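Local coordinates for putative antioxidant defense protein Mlr4105 (Mesorhizobium loti, PDB 3C1L), which probably acts as a peroxiredoxin-like antioxidant protein of the AhpD-like, carboxymuconolactone decarboxylase family, at residues 50-53 / 54-58; 63-67 / 68-72; 82-85 / 86-90; 137-140 / 141-144; 149-152 / 153-156. One frame throughout, in Å; residues are numbered along the deposited sequence.

Interaction 1: 50-53 / 54-58; sequences AFTD and IYNDL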
loop_
_atom_site.group_PDB
_atom_site.type_symbol
_atom_site.label_atom_id
_atom_site.label_comp_id
_atom_site.label_asym_id
_atom_site.label_seq_id
_atom_site.Cartn_x
_atom_site.Cartn_y
_atom_site.Cartn_z
ATOM N N ALA B 50 23.611 15.850 -21.282
ATOM C CA ALA B 50 22.235 16.077 -20.875
ATOM C C ALA B 50 22.159 15.904 -19.366
ATOM O O ALA B 50 21.607 16.759 -18.643
ATOM C CB ALA B 50 21.278 15.083 -21.566
ATOM N N PHE B 51 22.727 14.792 -18.885
ATOM C CA PHE B 51 22.692 14.499 -17.463
ATOM C C PHE B 51 23.325 15.639 -16.680
ATOM O O PHE B 51 22.707 16.137 -15.779
ATOM C CB PHE B 51 23.379 13.193 -17.107
ATOM C CG PHE B 51 23.484 12.974 -15.630
ATOM C CD1 PHE B 51 22.389 12.529 -14.904
ATOM C CD2 PHE B 51 24.649 13.262 -14.952
ATOM C CE1 PHE B 51 22.458 12.361 -13.528
ATOM C CE2 PHE B 51 24.714 13.112 -13.554
ATOM C CZ PHE B 51 23.609 12.640 -12.860
ATOM N N THR B 52 24.546 16.040 -17.016
ATOM C CA THR B 52 25.280 16.984 -16.166
ATOM C C THR B 52 24.615 18.383 -16.171
ATOM O O THR B 52 24.577 19.025 -15.133
ATOM C CB THR B 52 26.820 17.099 -16.503
ATOM O OG1 THR B 52 27.001 17.819 -17.713
ATOM C CG2 THR B 52 27.511 15.728 -16.633
ATOM N N ASP B 53 24.076 18.811 -17.324
ATOM C CA ASP B 53 23.282 20.029 -17.463
ATOM C C ASP B 53 22.112 20.079 -16.494
ATOM O O ASP B 53 21.987 21.066 -15.775
ATOM C CB ASP B 53 22.682 20.171 -18.887
ATOM C CG ASP B 53 23.687 20.597 -19.933
ATOM O OD1 ASP B 53 24.772 21.152 -19.608
ATOM O OD2 ASP B 53 23.364 20.394 -21.118
ATOM N N ILE B 54 21.249 19.038 -16.503
ATOM C CA ILE B 54 20.085 18.967 -15.615
ATOM C C ILE B 54 20.540 18.864 -14.178
ATOM O O ILE B 54 19.934 19.463 -13.323
ATOM C CB ILE B 54 19.149 17.734 -15.821
ATOM C CG1 ILE B 54 18.557 17.715 -17.201
ATOM C CG2 ILE B 54 17.915 17.824 -14.921
ATOM C CD1 ILE B 54 17.286 18.572 -17.307
ATOM N N TYR B 55 21.556 18.058 -13.895
ATOM C CA TYR B 55 21.968 17.871 -12.493
ATOM C C TYR B 55 22.489 19.192 -11.871
ATOM O O TYR B 55 22.176 19.538 -10.718
ATOM C CB TYR B 55 23.062 16.825 -12.395
ATOM C CG TYR B 55 23.487 16.597 -10.973
ATOM C CD1 TYR B 55 22.776 15.725 -10.152
ATOM C CD2 TYR B 55 24.556 17.271 -10.438
ATOM C CE1 TYR B 55 23.151 15.525 -8.823
ATOM C CE2 TYR B 55 24.921 17.088 -9.104
ATOM C CZ TYR B 55 24.226 16.215 -8.320
ATOM O OH TYR B 55 24.588 16.027 -7.017
ATOM N N ASN B 56 23.331 19.874 -12.630
ATOM C CA ASN B 56 23.938 21.074 -12.184
ATOM C C ASN B 56 22.955 22.210 -12.024
ATOM O O ASN B 56 22.956 22.857 -11.000
ATOM C CB ASN B 56 25.039 21.499 -13.151
ATOM C CG ASN B 56 26.264 20.628 -13.036
ATOM O OD1 ASN B 56 26.566 20.140 -11.952
ATOM N ND2 ASN B 56 26.991 20.440 -14.153
ATOM N N ASP B 57 22.139 22.484 -13.031
ATOM C CA ASP B 57 21.109 23.495 -12.832
ATOM C C ASP B 57 20.303 23.184 -11.584
ATOM O O ASP B 57 20.059 24.060 -10.758
ATOM C CB ASP B 57 20.130 23.571 -14.002
ATOM C CG ASP B 57 19.158 24.737 -13.854
ATOM O OD1 ASP B 57 19.607 25.873 -14.046
ATOM O OD2 ASP B 57 17.968 24.522 -13.536
ATOM N N LEU B 58 19.896 21.931 -11.462
ATOM C CA LEU B 58 18.994 21.503 -10.394
ATOM C C LEU B 58 19.643 21.680 -9.028
ATOM O O LEU B 58 19.039 22.216 -8.089
ATOM C CB LEU B 58 18.646 20.012 -10.591
ATOM C CG LEU B 58 17.224 19.489 -10.444
ATOM C CD1 LEU B 58 16.465 20.307 -9.437
ATOM C CD2 LEU B 58 16.459 19.443 -11.820
#
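Phe51 and Tyr55 make a local contact one helical turn apart on helix 45-60, where two aromatic side chains leave the same side of the helix and run alongside each other. Both have CG opposite the backbone N about the first torsion (chi1 173° in Phe51), which is why they point the same way. The ring planes are nearly parallel, 22° apart, but slid so far that they barely overlap, with centroids 5.8 Å apart. The rings themselves touch where Phe51 CZ comes to 4.2 Å from Tyr55 CD1. Tyr55 CB lies over one face of the Phe51 ring, offset toward its rim. Beneath them the backbone bond from Tyr55 N to Phe51 O measures 2.9 Å. On a neighbouring side of the turn, Ile54 CG1 lies 3.5 Å from Ala50 O. These two residues pack reciprocally across the interface, Ala50 on Ile54 of the second subunit and Ile54 on its Ala50. Phe164 of helix 152-175 touches Phe51, Ile54 and Tyr55 alike, while the Asp57 carboxylate makes salt bridges to Lys46 and Lys47 of the second subunit. This is the i to i+4 aromatic pairing of a regular alpha helix, here in an all-helical, AhpD-like subunit.

Interaction 2: 63-67 / 68-72; sequences SGLSK and LDREM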
loop_
_atom_site.group_PDB
_atom_site.type_symbol
_atom_site.label_atom_id
_atom_site.label_comp_id
_atom_site.label_asym_id
_atom_site.label_seq_id
_atom_site.Cartn_x
_atom_site.Cartn_y
_atom_site.Cartn_z
ATOM N N SER B 63 18.651 29.385 -6.709
ATOM C CA SER B 63 17.389 28.892 -6.185
ATOM C C SER B 63 17.188 29.593 -4.843
ATOM O O SER B 63 18.159 30.101 -4.254
ATOM C CB SER B 63 17.471 27.369 -6.004
ATOM O OG SER B 63 16.292 26.747 -5.486
ATOM N N GLY B 64 15.929 29.632 -4.388
ATOM C CA GLY B 64 15.591 29.996 -3.013
ATOM C C GLY B 64 15.884 28.884 -2.019
ATOM O O GLY B 64 15.880 29.105 -0.820
ATOM N N LEU B 65 16.108 27.674 -2.527
ATOM C CA LEU B 65 16.611 26.542 -1.776
ATOM C C LEU B 65 18.149 26.595 -1.741
ATOM O O LEU B 65 18.779 26.872 -2.746
ATOM C CB LEU B 65 16.160 25.235 -2.450
ATOM C CG LEU B 65 14.650 25.081 -2.674
ATOM C CD1 LEU B 65 14.296 23.694 -3.127
ATOM C CD2 LEU B 65 13.908 25.364 -1.402
ATOM N N SER B 66 18.743 26.335 -0.576
ATOM C CA SER B 66 20.159 26.273 -0.451
ATOM C C SER B 66 20.607 24.968 -1.089
ATOM O O SER B 66 19.800 24.125 -1.412
ATOM C CB SER B 66 20.557 26.310 1.018
ATOM O OG SER B 66 20.065 25.166 1.668
ATOM N N LYS B 67 21.899 24.791 -1.276
ATOM C CA LYS B 67 22.341 23.524 -1.832
ATOM C C LYS B 67 22.032 22.391 -0.847
ATOM O O LYS B 67 21.756 21.297 -1.268
ATOM C CB LYS B 67 23.824 23.548 -2.258
ATOM C CG LYS B 67 24.125 24.589 -3.339
ATOM C CD LYS B 67 25.521 24.444 -4.007
ATOM C CE LYS B 67 26.586 23.838 -3.087
ATOM N NZ LYS B 67 27.990 23.849 -3.676
ATOM N N LEU B 68 22.083 22.680 0.458
ATOM C CA LEU B 68 21.859 21.661 1.478
ATOM C C LEU B 68 20.388 21.243 1.526
ATOM O O LEU B 68 20.112 20.064 1.687
ATOM C CB LEU B 68 22.373 22.143 2.854
ATOM C CG LEU B 68 21.912 21.364 4.097
ATOM C CD1 LEU B 68 22.520 19.961 4.129
ATOM C CD2 LEU B 68 22.268 22.097 5.377
ATOM N N ASP B 69 19.459 22.193 1.367
ATOM C CA ASP B 69 18.025 21.887 1.282
ATOM C C ASP B 69 17.713 20.874 0.193
ATOM O O ASP B 69 16.934 19.917 0.390
ATOM C CB ASP B 69 17.197 23.153 0.946
ATOM C CG ASP B 69 17.044 24.105 2.114
ATOM O OD1 ASP B 69 17.152 23.727 3.324
ATOM O OD2 ASP B 69 16.806 25.289 1.802
ATOM N N ARG B 70 18.290 21.116 -0.973
ATOM C CA ARG B 70 18.131 20.238 -2.139
ATOM C C ARG B 70 18.763 18.854 -1.951
ATOM O O ARG B 70 18.127 17.871 -2.262
ATOM C CB ARG B 70 18.615 20.929 -3.412
ATOM C CG ARG B 70 17.763 22.117 -3.793
ATOM C CD ARG B 70 18.363 22.881 -4.927
ATOM N NE ARG B 70 19.272 23.938 -4.486
ATOM C CZ ARG B 70 19.979 24.715 -5.283
ATOM N NH1 ARG B 70 20.005 24.517 -6.590
ATOM N NH2 ARG B 70 20.715 25.684 -4.748
ATOM N N GLU B 71 19.983 18.779 -1.386
ATOM C CA GLU B 71 20.542 17.486 -0.953
ATOM C C GLU B 71 19.664 16.805 0.113
ATOM O O GLU B 71 19.624 15.567 0.176
ATOM C CB GLU B 71 21.958 17.630 -0.411
ATOM C CG GLU B 71 22.969 18.097 -1.431
ATOM C CD GLU B 71 23.400 17.012 -2.436
ATOM O OE1 GLU B 71 22.899 15.865 -2.360
ATOM O OE2 GLU B 71 24.237 17.312 -3.308
HETATM N N MSE B 72 18.972 17.570 0.957
HETATM C CA MSE B 72 18.027 16.976 1.945
HETATM C C MSE B 72 16.815 16.406 1.277
HETATM O O MSE B 72 16.325 15.332 1.658
HETATM C CB MSE B 72 17.558 17.981 3.019
HETATM C CG MSE B 72 18.571 18.201 4.136
HETATM SE SE MSE B 72 18.039 19.547 5.497
HETATM C CE MSE B 72 16.208 19.247 5.660
#
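Arg70 folds back from the first turn of helix 67-80 over loop residues 63-66. Its CB passes 3.8 Å from Lys67 O, and CG then rests against Leu65, 3.8 Å from Leu65 CB. CD continues past the same CB, and there the chain bends (chi3 -90°), bringing the head group back to the backbone just before the helix. NE gives a nearly straight bond of 3.1 Å to Ser66 O; the oxygen lies in the guanidinium plane, whereas NE sits well above the plane of the carbonyl. CZ carries Ser63 CB over the centre of one face, 3.7 Å away. At the tip, NH2 lies 3.0 Å from Leu65 O, and NH1 is bonded to Leu58 O and Gly61 O, so this arginine ties the end of helix 45-60 to the start of the next helix. Ser63 OG accepts from Leu65 N in an ST turn and has Asp157 as a second partner.

Below the arginine, Ser66 and Asp69 exchange bonds. Asp69 N donates to Ser66 OG at 3.0 Å, while Ser66 N donates to Asp69 OD2 at 3.2 Å, approaching from above the carboxylate plane. With Ser66 at the N-cap, the N-H groups of Asp69 and Ser66 each find a side-chain acceptor, and this reciprocal pair is a capping box.

Interaction 3: 82-85 / 86-90; sequences HCYY and CLTAH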
loop_
_atom_site.group_PDB
_atom_site.type_symbol
_atom_site.label_atom_id
_atom_site.label_comp_id
_atom_site.label_asym_id
_atom_site.label_seq_id
_atom_site.Cartn_x
_atom_site.Cartn_y
_atom_site.Cartn_z
ATOM N N HIS B 82 14.437 3.521 -0.965
ATOM C CA HIS B 82 15.515 2.614 -0.604
ATOM C C HIS B 82 16.603 2.540 -1.677
ATOM O O HIS B 82 17.031 1.468 -2.041
ATOM C CB HIS B 82 14.991 1.210 -0.229
ATOM C CG HIS B 82 14.154 1.187 1.022
ATOM N ND1 HIS B 82 14.670 1.428 2.283
ATOM C CD2 HIS B 82 12.829 0.978 1.194
ATOM C CE1 HIS B 82 13.700 1.332 3.173
ATOM N NE2 HIS B 82 12.575 1.059 2.539
ATOM N N CYS B 83 17.054 3.699 -2.161
ATOM C CA CYS B 83 18.068 3.764 -3.191
ATOM C C CYS B 83 19.488 3.801 -2.619
ATOM O O CYS B 83 19.915 4.819 -2.123
ATOM C CB CYS B 83 17.888 4.993 -4.076
ATOM S SG CYS B 83 19.127 5.006 -5.471
ATOM N N TYR B 84 20.205 2.690 -2.743
ATOM C CA TYR B 84 21.583 2.587 -2.281
ATOM C C TYR B 84 22.564 3.609 -2.906
ATOM O O TYR B 84 23.428 4.176 -2.212
ATOM C CB TYR B 84 22.080 1.186 -2.562
ATOM C CG TYR B 84 23.501 0.971 -2.167
ATOM C CD1 TYR B 84 23.939 1.294 -0.888
ATOM C CD2 TYR B 84 24.423 0.438 -3.073
ATOM C CE1 TYR B 84 25.254 1.111 -0.517
ATOM C CE2 TYR B 84 25.724 0.244 -2.699
ATOM C CZ TYR B 84 26.125 0.568 -1.424
ATOM O OH TYR B 84 27.423 0.376 -1.084
ATOM N N TYR B 85 22.428 3.853 -4.199
ATOM C CA TYR B 85 23.317 4.755 -4.897
ATOM C C TYR B 85 23.187 6.138 -4.282
ATOM O O TYR B 85 24.185 6.787 -3.868
ATOM C CB TYR B 85 23.051 4.813 -6.436
ATOM C CG TYR B 85 24.151 5.632 -7.103
ATOM C CD1 TYR B 85 24.100 7.025 -7.140
ATOM C CD2 TYR B 85 25.277 5.020 -7.596
ATOM C CE1 TYR B 85 25.168 7.768 -7.684
ATOM C CE2 TYR B 85 26.334 5.760 -8.148
ATOM C CZ TYR B 85 26.277 7.122 -8.181
ATOM O OH TYR B 85 27.373 7.812 -8.725
ATOM N N CYS B 86 21.943 6.562 -4.181
ATOM C CA CYS B 86 21.651 7.925 -3.872
ATOM C C CYS B 86 21.764 8.205 -2.424
ATOM O O CYS B 86 22.216 9.294 -2.062
ATOM C CB CYS B 86 20.278 8.303 -4.371
ATOM S SG CYS B 86 20.200 8.397 -6.192
ATOM N N LEU B 87 21.423 7.223 -1.587
ATOM C CA LEU B 87 21.604 7.402 -0.163
ATOM C C LEU B 87 23.088 7.535 0.223
ATOM O O LEU B 87 23.450 8.351 1.084
ATOM C CB LEU B 87 20.910 6.285 0.619
ATOM C CG LEU B 87 19.385 6.348 0.608
ATOM C CD1 LEU B 87 18.742 5.085 1.193
ATOM C CD2 LEU B 87 18.897 7.608 1.365
ATOM N N THR B 88 23.927 6.739 -0.433
ATOM C CA THR B 88 25.356 6.818 -0.275
ATOM C C THR B 88 25.958 8.176 -0.695
ATOM O O THR B 88 26.720 8.778 0.075
ATOM C CB THR B 88 26.023 5.664 -1.036
ATOM O OG1 THR B 88 25.619 4.452 -0.431
ATOM C CG2 THR B 88 27.571 5.752 -1.029
ATOM N N ALA B 89 25.624 8.624 -1.904
ATOM C CA ALA B 89 26.220 9.781 -2.550
ATOM C C ALA B 89 25.732 11.107 -1.992
ATOM O O ALA B 89 26.517 12.016 -1.766
ATOM C CB ALA B 89 25.952 9.714 -4.070
ATOM N N HIS B 90 24.421 11.195 -1.758
ATOM C CA HIS B 90 23.786 12.411 -1.275
ATOM C C HIS B 90 23.740 12.450 0.256
ATOM O O HIS B 90 23.745 13.522 0.842
ATOM C CB HIS B 90 22.435 12.593 -1.961
ATOM C CG HIS B 90 22.563 12.716 -3.454
ATOM N ND1 HIS B 90 23.030 13.852 -4.074
ATOM C CD2 HIS B 90 22.386 11.805 -4.435
ATOM C CE1 HIS B 90 23.089 13.651 -5.373
ATOM N NE2 HIS B 90 22.702 12.415 -5.620
#
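Cys83 O receives Leu87 N at 2.9 Å and so opens helix 84-98, directly after His82, whose positive phi closes the preceding helix in a Schellman motif. Cys83 and Cys86 form a CXXC motif, and with His90 four residues after Cys86 the pattern matches that of AhpD-like proteins, consistent with a redox site. Cys83 is the N-cap: its SG takes the N-H of Cys86 at 3.5 Å. The torsion that sets SG opposite its own backbone N (chi1 -176°) also turns it to Cys86, so the two SG atoms lie 3.6 Å apart, in contact but too far for a disulfide. With an alanine here, Cys86 N would probably lose its capping acceptor and Cys86 SG the sulfur beside it. Asn169 of helix 152-175 packs on both cysteines, and His90 ND1 is bonded to Glu71 OE1 from helix 67-80.

One residue on, Tyr84 O is gripped twice by Thr88, through its N and, at 2.8 Å, through its OG1. That hydroxyl oxygen also lies beside the tyrosine ring, 3.4 Å from Tyr84 CE1. Tyr85 extends along the helix to its hydroxyl, which is bonded to Val37 N; on the way, Tyr85 CE1 touches Ala89 CB at 4.2 Å.

Interaction 4: 137-140 / 141-144; sequences IVEA and DRAA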
loop_
_atom_site.group_PDB
_atom_site.type_symbol
_atom_site.label_atom_id
_atom_site.label_comp_id
_atom_site.label_asym_id
_atom_site.label_seq_id
_atom_site.Cartn_x
_atom_site.Cartn_y
_atom_site.Cartn_z
ATOM N N ILE B 137 -1.910 14.958 -4.953
ATOM C CA ILE B 137 -1.440 16.318 -4.689
ATOM C C ILE B 137 -2.561 17.238 -5.078
ATOM O O ILE B 137 -3.164 17.065 -6.153
ATOM C CB ILE B 137 -0.128 16.682 -5.471
ATOM C CG1 ILE B 137 1.021 15.748 -5.032
ATOM C CG2 ILE B 137 0.222 18.185 -5.303
ATOM C CD1 ILE B 137 1.655 16.097 -3.649
ATOM N N VAL B 138 -2.854 18.179 -4.178
ATOM C CA VAL B 138 -3.922 19.151 -4.347
ATOM C C VAL B 138 -3.425 20.543 -3.954
ATOM O O VAL B 138 -2.325 20.693 -3.447
ATOM C CB VAL B 138 -5.214 18.735 -3.557
ATOM C CG1 VAL B 138 -5.792 17.506 -4.170
ATOM C CG2 VAL B 138 -4.919 18.474 -2.081
ATOM N N GLU B 139 -4.222 21.552 -4.265
ATOM C CA GLU B 139 -3.886 22.959 -3.965
ATOM C C GLU B 139 -3.573 23.195 -2.484
ATOM O O GLU B 139 -2.740 24.044 -2.173
ATOM C CB GLU B 139 -5.013 23.886 -4.398
ATOM C CG GLU B 139 -4.762 25.382 -4.145
ATOM C CD GLU B 139 -3.518 25.912 -4.819
ATOM O OE1 GLU B 139 -3.159 25.431 -5.923
ATOM O OE2 GLU B 139 -2.895 26.821 -4.225
ATOM N N ALA B 140 -4.253 22.489 -1.572
ATOM C CA ALA B 140 -3.865 22.534 -0.142
ATOM C C ALA B 140 -2.398 22.121 0.087
ATOM O O ALA B 140 -1.798 22.527 1.034
ATOM C CB ALA B 140 -4.749 21.700 0.683
ATOM N N ASP B 141 -1.826 21.271 -0.749
ATOM C CA ASP B 141 -0.435 20.898 -0.554
ATOM C C ASP B 141 0.505 22.063 -0.822
ATOM O O ASP B 141 1.475 22.286 -0.052
ATOM C CB ASP B 141 -0.064 19.675 -1.393
ATOM C CG ASP B 141 -0.828 18.447 -0.967
ATOM O OD1 ASP B 141 -0.887 18.201 0.253
ATOM O OD2 ASP B 141 -1.382 17.735 -1.825
ATOM N N ARG B 142 0.216 22.776 -1.905
ATOM C CA ARG B 142 0.945 23.982 -2.274
ATOM C C ARG B 142 0.672 25.154 -1.319
ATOM O O ARG B 142 1.593 25.949 -0.980
ATOM C CB ARG B 142 0.566 24.383 -3.692
ATOM C CG ARG B 142 1.051 23.431 -4.759
ATOM C CD ARG B 142 0.789 23.962 -6.175
ATOM N NE ARG B 142 -0.615 23.865 -6.557
ATOM C CZ ARG B 142 -1.264 22.771 -6.965
ATOM N NH1 ARG B 142 -0.684 21.589 -7.096
ATOM N NH2 ARG B 142 -2.553 22.871 -7.232
ATOM N N ALA B 143 -0.586 25.273 -0.901
ATOM C CA ALA B 143 -0.983 26.239 0.095
ATOM C C ALA B 143 -0.136 26.068 1.358
ATOM O O ALA B 143 0.347 27.049 1.908
ATOM C CB ALA B 143 -2.472 26.100 0.406
ATOM N N ALA B 144 0.077 24.831 1.793
ATOM C CA ALA B 144 0.883 24.569 2.998
ATOM C C ALA B 144 2.362 24.983 2.800
ATOM O O ALA B 144 2.954 25.535 3.713
ATOM C CB ALA B 144 0.750 23.117 3.426
#
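Val138 and Asp141 bond to each other twice as the chain turns from an extended approach at 137-138 into the N-terminal turn of helix 139-147, in an all-helical, AhpD-like subunit. Asp141 N reaches Val138 O at 2.8 Å from well above the carbonyl plane, a bent geometry that gives way in the next step to a regular helical bond from Ala143 N to Glu139 O. In return, Val138 N donates to Asp141 OD2, also at 2.8 Å, so a first-turn carboxylate holds the backbone just ahead of the helix. The nitrogen comes in on the anti side of that oxygen, which makes a salt bridge to Lys129 of helix 118-132 as well. Val138 CG2 lies close by, 3.6 Å from Asp141 OD2, and Ile137 packs around the same oxygen while touching Phe126 and Leu130 of helix 118-132.

On another side of the turn stands an i to i+3 salt bridge. Arg142 grips Glu139 side-on, NH2 at 2.9 Å and NE at 3.1 Å from the single oxygen OE1, both from the same face of the carboxylate. The flat groups are turned 61° from each other, so this is no coplanar, two-oxygen pairing. A bend in Glu139 (chi2 58°) brings OE1 back beside the NE and NH2 flank of Arg142, slightly tilted from the guanidinium plane; Val138 O and Glu139 CA lie over a face. OE2 is left to pair with Arg146. Arg142 also reaches across the interface, with NH1 bonded to Ala174 O of the second subunit. Within the turn, the same NH1 lies 4.0 Å from Ile137 CG2.

Interaction 5: 149-152 / 153-156; sequences GFSD and RDIW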
loop_
_atom_site.group_PDB
_atom_site.type_symbol
_atom_site.label_atom_id
_atom_site.label_comp_id
_atom_site.label_asym_id
_atom_site.label_seq_id
_atom_site.Cartn_x
_atom_site.Cartn_y
_atom_site.Cartn_z
ATOM N N GLY B 149 6.440 29.801 3.883
ATOM C CA GLY B 149 7.211 30.932 3.363
ATOM C C GLY B 149 7.729 30.782 1.917
ATOM O O GLY B 149 8.398 31.674 1.405
ATOM N N PHE B 150 7.392 29.686 1.246
ATOM C CA PHE B 150 7.983 29.381 -0.076
ATOM C C PHE B 150 7.264 30.161 -1.161
ATOM O O PHE B 150 6.041 30.325 -1.097
ATOM C CB PHE B 150 7.931 27.900 -0.381
ATOM C CG PHE B 150 8.890 27.078 0.445
ATOM C CD1 PHE B 150 10.265 27.214 0.272
ATOM C CD2 PHE B 150 8.410 26.155 1.385
ATOM C CE1 PHE B 150 11.149 26.442 1.036
ATOM C CE2 PHE B 150 9.261 25.401 2.139
ATOM C CZ PHE B 150 10.648 25.543 1.968
ATOM N N SER B 151 8.026 30.677 -2.131
ATOM C CA SER B 151 7.453 31.351 -3.312
ATOM C C SER B 151 7.007 30.298 -4.300
ATOM O O SER B 151 7.365 29.137 -4.181
ATOM C CB SER B 151 8.494 32.215 -3.999
ATOM O OG SER B 151 9.499 31.370 -4.535
ATOM N N ASP B 152 6.250 30.693 -5.311
ATOM C CA ASP B 152 5.916 29.728 -6.369
ATOM C C ASP B 152 7.162 29.193 -7.103
ATOM O O ASP B 152 7.206 28.015 -7.510
ATOM C CB ASP B 152 4.871 30.329 -7.313
ATOM C CG ASP B 152 3.469 30.312 -6.682
ATOM O OD1 ASP B 152 3.377 30.072 -5.442
ATOM O OD2 ASP B 152 2.468 30.530 -7.402
ATOM N N ARG B 153 8.189 30.023 -7.256
ATOM C CA ARG B 153 9.428 29.531 -7.840
ATOM C C ARG B 153 10.124 28.504 -6.917
ATOM O O ARG B 153 10.621 27.489 -7.400
ATOM C CB ARG B 153 10.316 30.667 -8.252
ATOM C CG ARG B 153 11.632 30.253 -8.881
ATOM C CD ARG B 153 11.573 29.071 -9.933
ATOM N NE ARG B 153 12.847 28.367 -9.863
ATOM C CZ ARG B 153 14.019 28.905 -10.229
ATOM N NH1 ARG B 153 14.047 30.109 -10.778
ATOM N NH2 ARG B 153 15.170 28.213 -10.077
ATOM N N ASP B 154 10.060 28.707 -5.597
ATOM C CA ASP B 154 10.555 27.705 -4.650
ATOM C C ASP B 154 9.790 26.394 -4.725
ATOM O O ASP B 154 10.380 25.310 -4.641
ATOM C CB ASP B 154 10.434 28.193 -3.214
ATOM C CG ASP B 154 11.224 29.474 -2.937
ATOM O OD1 ASP B 154 12.191 29.790 -3.693
ATOM O OD2 ASP B 154 10.850 30.170 -1.939
ATOM N N ILE B 155 8.476 26.477 -4.870
ATOM C CA ILE B 155 7.631 25.268 -4.941
ATOM C C ILE B 155 8.011 24.484 -6.173
ATOM O O ILE B 155 8.190 23.255 -6.138
ATOM C CB ILE B 155 6.113 25.636 -5.025
ATOM C CG1 ILE B 155 5.623 26.242 -3.698
ATOM C CG2 ILE B 155 5.239 24.407 -5.449
ATOM C CD1 ILE B 155 4.131 26.558 -3.671
ATOM N N TRP B 156 8.169 25.212 -7.270
ATOM C CA TRP B 156 8.748 24.667 -8.483
ATOM C C TRP B 156 10.077 23.930 -8.216
ATOM O O TRP B 156 10.254 22.826 -8.705
ATOM C CB TRP B 156 8.950 25.738 -9.590
ATOM C CG TRP B 156 9.657 25.162 -10.798
ATOM C CD1 TRP B 156 11.000 24.822 -10.906
ATOM C CD2 TRP B 156 9.059 24.777 -12.039
ATOM N NE1 TRP B 156 11.259 24.273 -12.141
ATOM C CE2 TRP B 156 10.093 24.242 -12.860
ATOM C CE3 TRP B 156 7.769 24.883 -12.559
ATOM C CZ2 TRP B 156 9.860 23.799 -14.140
ATOM C CZ3 TRP B 156 7.546 24.438 -13.829
ATOM C CH2 TRP B 156 8.589 23.902 -14.616
#
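Asp154 OD2 accepts the backbone N-H of Ser151 at 2.9 Å, almost in line at 171°, though it is met from above the carboxylate plane. The bond is returned by Asp154 N, which donates to Ser151 OG, again at 2.9 Å. The exchange is a capping box, with Ser151 as the N-cap of helix 152-175. For Ser151 OG to face into the turn, it sits between its own backbone N and carbonyl carbon (chi1 66°). Just ahead, Gly149 has the positive phi of a Schellman motif ending helix 139-147, so one helix closes and the next is capped within a few residues.

Phe150 lies against the capping aspartate. Its ring stands nearly perpendicular to the carboxylate and presents its edge to OD2, while Phe150 CD1 comes to 3.6 Å from Asp154 CB. Were Asp154 a leucine, Ser151 N would probably be left without its carboxylate acceptor and the box would be broken on one side. Beyond the cap, Asp152 forms a salt bridge to Arg146 and accepts from Asp10 N of the second subunit, whose Phe43 and Tyr41 meet the Trp156 ring edge-to-face. Arg153 turns to Asp157 in a salt bridge. Asp152 and Ile155 run side by side in the first turn, Asp152 OD1 lying 4.0 Å from Ile155 CD1.

Overall arrangement
The five contacts follow one another along the chain, each closing before the next opens. Interactions 1, 2 and 3 lie on or at the starts of the successive helices 45-60, 67-80 and 84-98 and touch one another, their centres 15 to 18 Å apart. Leu58 O to Arg70 NH1 links the first two; Tyr55 and Glu71 meet His90 of the CXXC helix, consistent with a redox site. Interactions 4 and 5, centres 12 Å apart, begin helices 139-147 and 152-175 farther from the chain centre, toward the subunit interface. Leu65 meeting Phe150 connects 2 with 5, whereas 3 and 4 are 28 Å apart between centres. Interactions 1, 3, 4 and 5 touch the second subunit, 3 a third as well.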